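Local structure of cytokinesis protein 2 (Saccharomyces cerevisiae, 4WPE) at residues A[25-30]-A[217-222]; A[46-51]-A[102-107]; A[83-88]-A[253-258]; A[109-114]-A[228-233]. The protein mediates the cytoskeletal rearrangements needed for cytokinesis, forming rings that coincide first with the septins and later with the medial actin ring. All blocks are in the same frame, centred on the assembly; numbering follows the deposited sequence.

All four contacts join helices of the F-BAR domain. Contacts 3 and 4 pair the same two helices, 76-162 and 170-259, with centres about 38 Å apart. Contact 1 sets helix 21-35 against 170-259, and contact 2 sets helix 37-71 against 76-162. Contacts 1 and 2 are buried. Contacts 3 and 4 are only partly buried. Contact 1 is apolar, mostly leucine and isoleucine, whereas contact 2 adds a charged arginine and glutamate beside a leucine. Contact 3 is valine and leucine packing with a selenomethionine at its margin. Contact 4 is aromatic. Contacts 2 and 4 touch, F104 O lying 2.9 Å from T109 OG1, and the second subunit reaches all four.

Contact 1. Residues A[25-30]-A[217-222]; sequences ILLGHI and CELQEM
L219 carries this contact, and its two methyls touch three residues of the 25-30 segment. CD1 meets CB of L26 at 4.0 Å. The same methyl lies 4.0 Å from CD2 of L27, and the side chains of L27 and L219 cross at about a right angle. The other methyl, L219 CD2, is 4.3 Å from CG1 of I30. I30 also reaches M222, a selenomethionine: its CG2 comes within 4.5 Å of the M222 CE methyl. The first torsion of I30 (chi1 -88°) sets CG1 beside the backbone N, where it meets L219, and leaves CG2 anti to N, where it meets M222.

The two helices run roughly parallel, at 23°, with axes 10.6 Å apart. Around this first shell, W212 packs on both L26 and L219. L125 and Y122 of helix 76-162 touch L219 and I30. F271 of the second subunit packs on L26 and stacks on the ring of H29. On the flank, E218 and E221 both form salt bridges to R121.

No hydrogen bond joins the two segments. The contact is apolar packing, and its stability probably comes from burying these side chains together.

Contact 2. Residues A[46-51]-A[102-107]; sequences QRSELE and ILFRQI
R47 runs past L103, and its middle and its tip both meet one methyl of that leucine. From CB the chain goes to CG, which lies 3.9 Å from L103 CD1. It then bends at chi2 (80°) and again at chi3. These bends bring the guanidinium back beside the leucine, obliquely, where R47 NH1 stands 4.0 Å from the same CD1. NH1 also forms a salt bridge with E51 OE2, at 2.7 Å, one turn on in the same helix. Beyond the two segments, NH1 bonds to Q99, and R47 NE forms a salt bridge with E89 of the second subunit. E51 is bent at chi2 as well. Its CG is 4.2 Å from L103 CD1, and its carboxylate bonds to H96 and to Y54 of the second subunit.

S48 brings the backbones close. Its CB is 3.7 Å from CB of L103, and the CA atoms of S48 and L103 are 5.3 Å apart. S48 OG lies at the edge of the F104 ring, 3.7 Å from CD1, while it hydrogen-bonds to K45 O within its own helix.

The helices run roughly antiparallel, at 145°. A small serine lets them approach to 8.4 Å between axes. L103 supplies apolar cover to a buried arginine. E51 and E89 of the second subunit probably offset both the cost of burying its charge and the like charge of R92 of that subunit, which lies close to R47.

Contact 3. Residues A[83-88]-A[253-258]; sequences NVVLSV and DMLTNH
L255 lays one methyl against both V84 and V85. Its CD1 is 3.7 Å from CG2 of V85 and 3.8 Å from CG1 of V84. The leucine has CG anti to its backbone N (chi1 -176°), a torsion that carries CD1 across to the two valines. L255 CD2 also comes within 4.0 Å of V85 CG2, making V85 a neighbour of both leucine methyls.

One turn on, V88 meets M254, a selenomethionine. The two side chains slide past each other in opposite directions. M254 is bent at chi2 and chi3, and its CE methyl ends 3.7 Å from V88 CG2. M254 itself is exposed, at the margin of the contact. At the other end V84 CG2 approaches the H258 ring obliquely, 4.4 Å from CD2. H258 also meets F262, and its side chain touches K77 and T81.

S87 turns its hydroxyl back onto its own helix. OG donates to V84 O at 3.2 Å, and that carbonyl also accepts from V88 N.

M40 and A238 of the second subunit pack on V85 and L255, and carry the apolar layer into the dimer. The two helices run antiparallel, at 173°, with axes 9.9 Å apart. This is the apolar seam of a long antiparallel helical bundle, as expected of a dimeric F-BAR domain.

Contact 4. Residues A[109-114]-A[228-233]; sequences TDTKAF and SFLQSK
The rings of F114 and F229 form an offset face-to-face stack. Their centroids are 4.0 Å apart and their planes differ by 18°. F114 CD2 lies over one face of F229, toward the rim, and is 3.5 Å from F229 CD2. With CG anti to the backbone N (chi1 -177°), F229 extends its ring against that of F114. F114 CB adds a CH-pi contact over the same ring, 4.0 Å from the F229 centroid.

Van der Waals contacts fill in around the stack. T111 CA sits at the edge of the F229 ring, 3.7 Å from CE2. T111 CG2 meets L230 CD2 at 4.2 Å. T111 OG1 packs on K233 CG at 3.7 Å, and hydrogen-bonds to I107 O. Replacing F229 with an alanine would probably leave the F114 ring without its stacking partner and open a gap beside T111.

Electrostatics are looser. D110 OD1 and K233 NZ have opposite charges but stand 4.5 Å apart, beyond a salt bridge. K233 NZ instead bonds to Q236.

Helices 76-162 and 170-259 run antiparallel here at 172°. Helix 37-71 lies along one flank, where I41 and F44 touch T111 and C37 touches L230. F82 of the second subunit also packs on L230.

Contact 1. Residues A[25-30]-A[217-222]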
loop_
_atom_site.group_PDB
_atom_site.type_symbol
_atom_site.label_atom_id
_atom_site.label_comp_id
_atom_site.label_asym_id
_atom_site.label_seq_id
_atom_site.Cartn_x
_atom_site.Cartn_y
_atom_site.Cartn_z
ATOM N N ILE A 25 -36.662 -8.338 -21.962
ATOM C CA ILE A 25 -36.259 -7.436 -20.891
ATOM C C ILE A 25 -35.486 -8.194 -19.808
ATOM O O ILE A 25 -34.432 -7.744 -19.360
ATOM C CB ILE A 25 -37.480 -6.725 -20.273
ATOM C CG1 ILE A 25 -38.000 -5.653 -21.230
ATOM C CG2 ILE A 25 -37.125 -6.091 -18.940
ATOM C CD1 ILE A 25 -39.505 -5.528 -21.249
ATOM N N LEU A 26 -36.003 -9.351 -19.407
ATOM C CA LEU A 26 -35.329 -10.184 -18.413
ATOM C C LEU A 26 -34.038 -10.791 -18.953
ATOM O O LEU A 26 -33.024 -10.824 -18.256
ATOM C CB LEU A 26 -36.253 -11.300 -17.927
ATOM C CG LEU A 26 -37.415 -10.868 -17.036
ATOM C CD1 LEU A 26 -38.162 -12.086 -16.514
ATOM C CD2 LEU A 26 -36.917 -10.003 -15.893
ATOM N N LEU A 27 -34.081 -11.283 -20.187
ATOM C CA LEU A 27 -32.896 -11.854 -20.815
ATOM C C LEU A 27 -31.815 -10.794 -20.983
ATOM O O LEU A 27 -30.624 -11.078 -20.850
ATOM C CB LEU A 27 -33.243 -12.476 -22.169
ATOM C CG LEU A 27 -34.051 -13.773 -22.115
ATOM C CD1 LEU A 27 -34.312 -14.305 -23.515
ATOM C CD2 LEU A 27 -33.324 -14.806 -21.273
ATOM N N GLY A 28 -32.239 -9.567 -21.266
ATOM C CA GLY A 28 -31.316 -8.457 -21.400
ATOM C C GLY A 28 -30.687 -8.099 -20.069
ATOM O O GLY A 28 -29.487 -7.824 -19.992
ATOM N N HIS A 29 -31.500 -8.117 -19.016
ATOM C CA HIS A 29 -31.043 -7.744 -17.683
ATOM C C HIS A 29 -30.017 -8.727 -17.115
ATOM O O HIS A 29 -28.986 -8.318 -16.578
ATOM C CB HIS A 29 -32.228 -7.628 -16.724
ATOM C CG HIS A 29 -31.850 -7.199 -15.347
ATOM N ND1 HIS A 29 -31.047 -6.090 -15.102
ATOM C CD2 HIS A 29 -32.142 -7.706 -14.130
ATOM C CE1 HIS A 29 -30.877 -5.950 -13.812
ATOM N NE2 HIS A 29 -31.534 -6.921 -13.187
ATOM N N ILE A 30 -30.308 -10.020 -17.228
ATOM C CA ILE A 30 -29.410 -11.053 -16.727
ATOM C C ILE A 30 -28.089 -11.029 -17.497
ATOM O O ILE A 30 -27.014 -11.168 -16.912
ATOM C CB ILE A 30 -30.059 -12.458 -16.814
ATOM C CG1 ILE A 30 -30.860 -12.759 -15.544
ATOM C CG2 ILE A 30 -29.010 -13.544 -17.004
ATOM C CD1 ILE A 30 -32.168 -12.006 -15.430
ATOM N N CYS A 217 -38.487 -18.370 -13.463
ATOM C CA CYS A 217 -38.003 -18.680 -12.125
ATOM C C CYS A 217 -36.527 -19.050 -12.179
ATOM O O CYS A 217 -35.752 -18.653 -11.305
ATOM C CB CYS A 217 -38.816 -19.809 -11.490
ATOM S SG CYS A 217 -40.122 -19.242 -10.376
ATOM N N GLU A 218 -36.143 -19.801 -13.208
ATOM C CA GLU A 218 -34.738 -20.127 -13.439
ATOM C C GLU A 218 -33.915 -18.847 -13.581
ATOM O O GLU A 218 -32.811 -18.748 -13.049
ATOM C CB GLU A 218 -34.571 -21.003 -14.685
ATOM C CG GLU A 218 -34.927 -22.474 -14.490
ATOM C CD GLU A 218 -34.180 -23.384 -15.452
ATOM O OE1 GLU A 218 -32.936 -23.286 -15.516
ATOM O OE2 GLU A 218 -34.834 -24.191 -16.147
ATOM N N LEU A 219 -34.464 -17.868 -14.294
ATOM C CA LEU A 219 -33.812 -16.571 -14.448
ATOM C C LEU A 219 -33.706 -15.846 -13.113
ATOM O O LEU A 219 -32.654 -15.308 -12.768
ATOM C CB LEU A 219 -34.567 -15.700 -15.452
ATOM C CG LEU A 219 -34.437 -16.084 -16.926
ATOM C CD1 LEU A 219 -35.328 -15.204 -17.788
ATOM C CD2 LEU A 219 -32.988 -15.987 -17.378
ATOM N N GLN A 220 -34.804 -15.835 -12.364
ATOM C CA GLN A 220 -34.838 -15.168 -11.068
ATOM C C GLN A 220 -33.875 -15.833 -10.087
ATOM O O GLN A 220 -33.361 -15.192 -9.176
ATOM C CB GLN A 220 -36.263 -15.170 -10.513
ATOM C CG GLN A 220 -36.413 -14.475 -9.177
ATOM C CD GLN A 220 -37.847 -14.446 -8.699
ATOM O OE1 GLN A 220 -38.769 -14.231 -9.485
ATOM N NE2 GLN A 220 -38.044 -14.672 -7.405
ATOM N N GLU A 221 -33.627 -17.122 -10.288
ATOM C CA GLU A 221 -32.658 -17.844 -9.474
ATOM C C GLU A 221 -31.240 -17.479 -9.897
ATOM O O GLU A 221 -30.338 -17.399 -9.063
ATOM C CB GLU A 221 -32.876 -19.354 -9.586
ATOM C CG GLU A 221 -31.804 -20.193 -8.909
ATOM C CD GLU A 221 -32.048 -21.682 -9.061
ATOM O OE1 GLU A 221 -33.012 -22.194 -8.452
ATOM O OE2 GLU A 221 -31.279 -22.338 -9.793
HETATM N N MSE A 222 -31.052 -17.256 -11.195
HETATM C CA MSE A 222 -29.754 -16.851 -11.725
HETATM C C MSE A 222 -29.312 -15.510 -11.153
HETATM O O MSE A 222 -28.213 -15.382 -10.611
HETATM C CB MSE A 222 -29.794 -16.757 -13.250
HETATM C CG MSE A 222 -29.876 -18.084 -13.969
HETATM SE SE MSE A 222 -29.245 -17.894 -15.798
HETATM C CE MSE A 222 -27.398 -17.407 -15.415
#

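Contact 2. Residues A[46-51]-A[102-107]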
loop_
_atom_site.group_PDB
_atom_site.type_symbol
_atom_site.label_atom_id
_atom_site.label_comp_id
_atom_site.label_asym_id
_atom_site.label_seq_id
_atom_site.Cartn_x
_atom_site.Cartn_y
_atom_site.Cartn_z
ATOM N N GLN A 46 -6.372 -6.669 -10.477
ATOM C CA GLN A 46 -5.424 -5.560 -10.431
ATOM C C GLN A 46 -5.092 -5.159 -8.999
ATOM O O GLN A 46 -3.941 -4.871 -8.677
ATOM C CB GLN A 46 -5.968 -4.356 -11.197
ATOM C CG GLN A 46 -6.154 -4.607 -12.679
ATOM C CD GLN A 46 -6.045 -3.334 -13.497
ATOM O OE1 GLN A 46 -7.029 -2.860 -14.071
ATOM N NE2 GLN A 46 -4.840 -2.774 -13.559
ATOM N N ARG A 47 -6.112 -5.136 -8.150
ATOM C CA ARG A 47 -5.933 -4.870 -6.728
ATOM C C ARG A 47 -5.032 -5.923 -6.077
ATOM O O ARG A 47 -4.197 -5.600 -5.233
ATOM C CB ARG A 47 -7.293 -4.824 -6.031
ATOM C CG ARG A 47 -7.234 -4.749 -4.524
ATOM C CD ARG A 47 -6.948 -3.346 -4.043
ATOM N NE ARG A 47 -7.714 -3.042 -2.839
ATOM C CZ ARG A 47 -7.342 -3.386 -1.612
ATOM N NH1 ARG A 47 -6.213 -4.051 -1.424
ATOM N NH2 ARG A 47 -8.103 -3.069 -0.572
ATOM N N SER A 48 -5.204 -7.180 -6.476
ATOM C CA SER A 48 -4.364 -8.264 -5.976
ATOM C C SER A 48 -2.912 -8.058 -6.388
ATOM O O SER A 48 -1.996 -8.211 -5.578
ATOM C CB SER A 48 -4.859 -9.616 -6.492
ATOM O OG SER A 48 -4.194 -9.969 -7.695
ATOM N N GLU A 49 -2.716 -7.707 -7.656
ATOM C CA GLU A 49 -1.381 -7.505 -8.202
ATOM C C GLU A 49 -0.707 -6.306 -7.546
ATOM O O GLU A 49 0.518 -6.259 -7.426
ATOM C CB GLU A 49 -1.446 -7.320 -9.721
ATOM N N LEU A 50 -1.518 -5.346 -7.111
ATOM C CA LEU A 50 -1.016 -4.137 -6.467
ATOM C C LEU A 50 -0.454 -4.422 -5.078
ATOM O O LEU A 50 0.611 -3.916 -4.709
ATOM C CB LEU A 50 -2.126 -3.088 -6.374
ATOM C CG LEU A 50 -1.804 -1.797 -5.616
ATOM C CD1 LEU A 50 -0.662 -1.055 -6.287
ATOM C CD2 LEU A 50 -3.038 -0.908 -5.515
ATOM N N GLU A 51 -1.177 -5.228 -4.307
ATOM C CA GLU A 51 -0.782 -5.540 -2.939
ATOM C C GLU A 51 0.478 -6.400 -2.902
ATOM O O GLU A 51 1.289 -6.289 -1.983
ATOM C CB GLU A 51 -1.921 -6.247 -2.201
ATOM C CG GLU A 51 -3.161 -5.389 -1.986
ATOM C CD GLU A 51 -2.909 -4.199 -1.076
ATOM O OE1 GLU A 51 -1.959 -4.252 -0.267
ATOM O OE2 GLU A 51 -3.665 -3.207 -1.166
ATOM N N ILE A 102 -5.077 -13.841 -0.849
ATOM C CA ILE A 102 -6.510 -14.059 -0.663
ATOM C C ILE A 102 -7.285 -13.449 -1.827
ATOM O O ILE A 102 -8.258 -14.023 -2.319
ATOM C CB ILE A 102 -7.022 -13.448 0.656
ATOM C CG1 ILE A 102 -6.412 -14.167 1.856
ATOM C CG2 ILE A 102 -8.543 -13.521 0.733
ATOM C CD1 ILE A 102 -6.793 -13.550 3.186
ATOM N N LEU A 103 -6.834 -12.284 -2.273
ATOM C CA LEU A 103 -7.505 -11.578 -3.351
ATOM C C LEU A 103 -7.412 -12.345 -4.669
ATOM O O LEU A 103 -8.400 -12.476 -5.381
ATOM C CB LEU A 103 -6.932 -10.167 -3.512
ATOM C CG LEU A 103 -7.371 -9.156 -2.446
ATOM C CD1 LEU A 103 -6.453 -7.944 -2.423
ATOM C CD2 LEU A 103 -8.812 -8.725 -2.659
ATOM N N PHE A 104 -6.236 -12.871 -4.988
ATOM C CA PHE A 104 -6.047 -13.486 -6.296
ATOM C C PHE A 104 -6.796 -14.807 -6.463
ATOM O O PHE A 104 -7.317 -15.092 -7.542
ATOM C CB PHE A 104 -4.562 -13.712 -6.579
ATOM C CG PHE A 104 -4.292 -14.273 -7.946
ATOM C CD1 PHE A 104 -4.270 -13.443 -9.056
ATOM C CD2 PHE A 104 -4.073 -15.630 -8.125
ATOM C CE1 PHE A 104 -4.031 -13.954 -10.319
ATOM C CE2 PHE A 104 -3.832 -16.148 -9.384
ATOM C CZ PHE A 104 -3.811 -15.308 -10.483
ATOM N N ARG A 105 -6.856 -15.611 -5.409
ATOM C CA ARG A 105 -7.348 -16.979 -5.553
ATOM C C ARG A 105 -8.724 -17.223 -4.943
ATOM O O ARG A 105 -9.554 -17.904 -5.543
ATOM C CB ARG A 105 -6.340 -17.957 -4.949
ATOM C CG ARG A 105 -4.947 -17.380 -4.802
ATOM C CD ARG A 105 -3.879 -18.456 -4.834
ATOM N NE ARG A 105 -2.546 -17.886 -4.677
ATOM C CZ ARG A 105 -1.779 -18.071 -3.607
ATOM N NH1 ARG A 105 -2.209 -18.821 -2.602
ATOM N NH2 ARG A 105 -0.578 -17.510 -3.545
ATOM N N GLN A 106 -8.981 -16.682 -3.760
ATOM C CA GLN A 106 -10.260 -16.949 -3.112
ATOM C C GLN A 106 -11.398 -16.071 -3.622
ATOM O O GLN A 106 -12.554 -16.497 -3.629
ATOM C CB GLN A 106 -10.141 -16.795 -1.599
ATOM C CG GLN A 106 -9.005 -17.579 -0.988
ATOM C CD GLN A 106 -8.882 -17.326 0.495
ATOM O OE1 GLN A 106 -9.837 -16.893 1.140
ATOM N NE2 GLN A 106 -7.703 -17.583 1.044
ATOM N N ILE A 107 -11.093 -14.848 -4.044
ATOM C CA ILE A 107 -12.163 -13.967 -4.486
ATOM C C ILE A 107 -12.073 -13.610 -5.974
ATOM O O ILE A 107 -13.098 -13.505 -6.631
ATOM C CB ILE A 107 -12.226 -12.677 -3.621
ATOM C CG1 ILE A 107 -10.920 -11.906 -3.668
ATOM C CG2 ILE A 107 -12.537 -13.015 -2.177
ATOM C CD1 ILE A 107 -10.919 -10.782 -4.652
#

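Contact 3. Residues A[83-88]-A[253-258]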
loop_
_atom_site.group_PDB
_atom_site.type_symbol
_atom_site.label_atom_id
_atom_site.label_comp_id
_atom_site.label_asym_id
_atom_site.label_seq_id
_atom_site.Cartn_x
_atom_site.Cartn_y
_atom_site.Cartn_z
ATOM N N ASN A 83 14.525 -1.018 15.739
ATOM C CA ASN A 83 14.176 -2.407 15.470
ATOM C C ASN A 83 12.674 -2.656 15.580
ATOM O O ASN A 83 12.142 -3.565 14.940
ATOM C CB ASN A 83 14.937 -3.339 16.414
ATOM C CG ASN A 83 16.407 -3.464 16.049
ATOM O OD1 ASN A 83 16.767 -3.493 14.871
ATOM N ND2 ASN A 83 17.265 -3.537 17.060
ATOM N N VAL A 84 11.991 -1.852 16.390
ATOM C CA VAL A 84 10.535 -1.919 16.462
ATOM C C VAL A 84 9.952 -1.457 15.135
ATOM O O VAL A 84 9.054 -2.094 14.587
ATOM C CB VAL A 84 9.967 -1.063 17.612
ATOM C CG1 VAL A 84 8.469 -0.861 17.439
ATOM C CG2 VAL A 84 10.265 -1.711 18.953
ATOM N N VAL A 85 10.478 -0.350 14.617
ATOM C CA VAL A 85 10.091 0.139 13.298
ATOM C C VAL A 85 10.319 -0.946 12.255
ATOM O O VAL A 85 9.477 -1.184 11.392
ATOM C CB VAL A 85 10.879 1.404 12.899
ATOM C CG1 VAL A 85 10.520 1.835 11.487
ATOM C CG2 VAL A 85 10.613 2.531 13.883
ATOM N N LEU A 86 11.464 -1.612 12.361
ATOM C CA LEU A 86 11.821 -2.678 11.439
ATOM C C LEU A 86 10.836 -3.839 11.513
ATOM O O LEU A 86 10.410 -4.364 10.484
ATOM C CB LEU A 86 13.239 -3.170 11.725
ATOM C CG LEU A 86 13.772 -4.284 10.827
ATOM C CD1 LEU A 86 13.665 -3.885 9.365
ATOM C CD2 LEU A 86 15.214 -4.595 11.194
ATOM N N SER A 87 10.468 -4.232 12.729
ATOM C CA SER A 87 9.578 -5.377 12.912
ATOM C C SER A 87 8.127 -5.027 12.578
ATOM O O SER A 87 7.393 -5.850 12.026
ATOM C CB SER A 87 9.677 -5.911 14.345
ATOM O OG SER A 87 8.796 -5.226 15.215
ATOM N N VAL A 88 7.719 -3.809 12.914
ATOM C CA VAL A 88 6.379 -3.332 12.590
ATOM C C VAL A 88 6.148 -3.347 11.083
ATOM O O VAL A 88 5.115 -3.815 10.607
ATOM C CB VAL A 88 6.140 -1.904 13.131
ATOM C CG1 VAL A 88 5.022 -1.208 12.364
ATOM C CG2 VAL A 88 5.840 -1.941 14.623
ATOM N N ASP A 253 0.474 1.388 17.261
ATOM C CA ASP A 253 0.263 1.564 18.692
ATOM C C ASP A 253 1.528 1.148 19.429
ATOM O O ASP A 253 1.985 1.849 20.329
ATOM C CB ASP A 253 -0.937 0.754 19.188
ATOM C CG ASP A 253 -2.259 1.472 18.977
ATOM O OD1 ASP A 253 -2.272 2.722 18.989
ATOM O OD2 ASP A 253 -3.288 0.784 18.809
HETATM N N MSE A 254 2.089 0.007 19.034
HETATM C CA MSE A 254 3.343 -0.483 19.600
HETATM C C MSE A 254 4.439 0.569 19.504
HETATM O O MSE A 254 5.110 0.876 20.492
HETATM C CB MSE A 254 3.806 -1.756 18.887
HETATM C CG MSE A 254 3.010 -3.006 19.197
HETATM SE SE MSE A 254 4.143 -4.590 19.081
HETATM C CE MSE A 254 4.845 -4.336 17.282
ATOM N N LEU A 255 4.611 1.113 18.303
ATOM C CA LEU A 255 5.659 2.090 18.038
ATOM C C LEU A 255 5.456 3.347 18.872
ATOM O O LEU A 255 6.402 3.873 19.455
ATOM C CB LEU A 255 5.698 2.445 16.551
ATOM C CG LEU A 255 6.819 3.401 16.142
ATOM C CD1 LEU A 255 8.161 2.865 16.606
ATOM C CD2 LEU A 255 6.820 3.621 14.639
ATOM N N THR A 256 4.217 3.821 18.925
ATOM C CA THR A 256 3.875 4.964 19.758
ATOM C C THR A 256 4.145 4.677 21.241
ATOM O O THR A 256 4.725 5.509 21.939
ATOM C CB THR A 256 2.398 5.368 19.571
ATOM O OG1 THR A 256 2.212 5.923 18.260
ATOM C CG2 THR A 256 1.987 6.400 20.608
ATOM N N ASN A 257 3.740 3.495 21.705
ATOM C CA ASN A 257 3.849 3.127 23.121
ATOM C C ASN A 257 5.269 3.096 23.667
ATOM O O ASN A 257 5.476 3.264 24.873
ATOM C CB ASN A 257 3.202 1.756 23.377
ATOM C CG ASN A 257 1.697 1.795 23.309
ATOM O OD1 ASN A 257 1.076 2.796 23.664
ATOM N ND2 ASN A 257 1.095 0.696 22.862
ATOM N N HIS A 258 6.231 2.864 22.777
ATOM C CA HIS A 258 7.636 2.727 23.146
ATOM C C HIS A 258 8.459 3.974 22.857
ATOM O O HIS A 258 9.535 4.175 23.435
ATOM C CB HIS A 258 8.256 1.535 22.417
ATOM C CG HIS A 258 9.741 1.611 22.295
ATOM N ND1 HIS A 258 10.588 1.173 23.299
ATOM C CD2 HIS A 258 10.552 2.030 21.293
ATOM C CE1 HIS A 258 11.837 1.348 22.934
ATOM N NE2 HIS A 258 11.845 1.865 21.707
#

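Contact 4. Residues A[109-114]-A[228-233]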
loop_
_atom_site.group_PDB
_atom_site.type_symbol
_atom_site.label_atom_id
_atom_site.label_comp_id
_atom_site.label_asym_id
_atom_site.label_seq_id
_atom_site.Cartn_x
_atom_site.Cartn_y
_atom_site.Cartn_z
ATOM N N THR A 109 -10.330 -15.481 -8.459
ATOM C CA THR A 109 -10.458 -16.732 -9.191
ATOM C C THR A 109 -11.870 -17.299 -9.081
ATOM O O THR A 109 -12.455 -17.719 -10.080
ATOM C CB THR A 109 -9.438 -17.773 -8.688
ATOM O OG1 THR A 109 -8.124 -17.397 -9.120
ATOM C CG2 THR A 109 -9.762 -19.160 -9.220
ATOM N N ASP A 110 -12.422 -17.291 -7.873
ATOM C CA ASP A 110 -13.747 -17.853 -7.638
ATOM C C ASP A 110 -14.853 -16.996 -8.249
ATOM O O ASP A 110 -15.936 -17.499 -8.554
ATOM C CB ASP A 110 -13.994 -18.039 -6.138
ATOM C CG ASP A 110 -13.236 -19.228 -5.568
ATOM O OD1 ASP A 110 -12.804 -19.162 -4.396
ATOM O OD2 ASP A 110 -13.075 -20.233 -6.292
ATOM N N THR A 111 -14.580 -15.707 -8.435
ATOM C CA THR A 111 -15.557 -14.812 -9.054
ATOM C C THR A 111 -15.528 -14.945 -10.574
ATOM O O THR A 111 -16.575 -14.980 -11.225
ATOM C CB THR A 111 -15.311 -13.343 -8.668
ATOM O OG1 THR A 111 -15.464 -13.191 -7.251
ATOM C CG2 THR A 111 -16.296 -12.429 -9.373
ATOM N N LYS A 112 -14.326 -15.022 -11.137
ATOM C CA LYS A 112 -14.176 -15.221 -12.573
ATOM C C LYS A 112 -14.778 -16.561 -12.991
ATOM O O LYS A 112 -15.505 -16.643 -13.982
ATOM C CB LYS A 112 -12.702 -15.152 -12.979
ATOM C CG LYS A 112 -12.375 -15.948 -14.232
ATOM C CD LYS A 112 -11.109 -15.459 -14.916
ATOM C CE LYS A 112 -10.659 -16.450 -15.981
ATOM N NZ LYS A 112 -9.701 -15.850 -16.949
ATOM N N ALA A 113 -14.480 -17.603 -12.220
ATOM C CA ALA A 113 -14.982 -18.942 -12.504
ATOM C C ALA A 113 -16.501 -18.996 -12.422
ATOM O O ALA A 113 -17.157 -19.617 -13.260
ATOM C CB ALA A 113 -14.370 -19.950 -11.551
ATOM N N PHE A 114 -17.056 -18.343 -11.406
ATOM C CA PHE A 114 -18.499 -18.326 -11.212
ATOM C C PHE A 114 -19.190 -17.548 -12.327
ATOM O O PHE A 114 -20.270 -17.923 -12.777
ATOM C CB PHE A 114 -18.846 -17.725 -9.852
ATOM C CG PHE A 114 -20.315 -17.694 -9.562
ATOM C CD1 PHE A 114 -21.000 -18.858 -9.258
ATOM C CD2 PHE A 114 -21.012 -16.498 -9.592
ATOM C CE1 PHE A 114 -22.359 -18.833 -8.990
ATOM C CE2 PHE A 114 -22.369 -16.462 -9.325
ATOM C CZ PHE A 114 -23.043 -17.632 -9.023
ATOM N N SER A 228 -26.226 -12.297 -4.715
ATOM C CA SER A 228 -25.783 -12.827 -3.429
ATOM C C SER A 228 -24.306 -13.210 -3.430
ATOM O O SER A 228 -23.593 -12.958 -2.456
ATOM C CB SER A 228 -26.631 -14.039 -3.038
ATOM O OG SER A 228 -27.965 -13.654 -2.756
ATOM N N PHE A 229 -23.854 -13.821 -4.520
ATOM C CA PHE A 229 -22.459 -14.231 -4.645
ATOM C C PHE A 229 -21.537 -13.012 -4.615
ATOM O O PHE A 229 -20.546 -12.996 -3.885
ATOM C CB PHE A 229 -22.248 -15.036 -5.931
ATOM C CG PHE A 229 -20.850 -15.563 -6.102
ATOM C CD1 PHE A 229 -20.502 -16.813 -5.615
ATOM C CD2 PHE A 229 -19.887 -14.815 -6.761
ATOM C CE1 PHE A 229 -19.217 -17.301 -5.775
ATOM C CE2 PHE A 229 -18.601 -15.296 -6.923
ATOM C CZ PHE A 229 -18.266 -16.542 -6.430
ATOM N N LEU A 230 -21.868 -11.995 -5.406
ATOM C CA LEU A 230 -21.095 -10.753 -5.427
ATOM C C LEU A 230 -21.195 -10.039 -4.087
ATOM O O LEU A 230 -20.240 -9.417 -3.631
ATOM C CB LEU A 230 -21.574 -9.826 -6.544
ATOM C CG LEU A 230 -21.349 -10.275 -7.990
ATOM C CD1 LEU A 230 -21.825 -9.205 -8.960
ATOM C CD2 LEU A 230 -19.884 -10.600 -8.230
ATOM N N GLN A 231 -22.358 -10.142 -3.457
ATOM C CA GLN A 231 -22.577 -9.527 -2.153
ATOM C C GLN A 231 -21.656 -10.139 -1.097
ATOM O O GLN A 231 -21.054 -9.417 -0.306
ATOM C CB GLN A 231 -24.043 -9.675 -1.741
ATOM C CG GLN A 231 -24.473 -8.772 -0.599
ATOM C CD GLN A 231 -25.974 -8.798 -0.385
ATOM O OE1 GLN A 231 -26.712 -9.393 -1.169
ATOM N NE2 GLN A 231 -26.433 -8.151 0.680
ATOM N N SER A 232 -21.536 -11.464 -1.095
ATOM C CA SER A 232 -20.687 -12.149 -0.121
ATOM C C SER A 232 -19.209 -11.955 -0.435
ATOM O O SER A 232 -18.385 -11.831 0.472
ATOM C CB SER A 232 -21.008 -13.645 -0.072
ATOM O OG SER A 232 -20.496 -14.314 -1.212
ATOM N N LYS A 233 -18.879 -11.935 -1.723
ATOM C CA LYS A 233 -17.495 -11.764 -2.153
ATOM C C LYS A 233 -16.964 -10.374 -1.809
ATOM O O LYS A 233 -15.764 -10.190 -1.623
ATOM C CB LYS A 233 -17.362 -12.019 -3.654
ATOM C CG LYS A 233 -17.290 -13.486 -4.021
ATOM C CD LYS A 233 -16.471 -14.262 -3.004
ATOM C CE LYS A 233 -16.453 -15.742 -3.328
ATOM N NZ LYS A 233 -15.737 -16.527 -2.286
#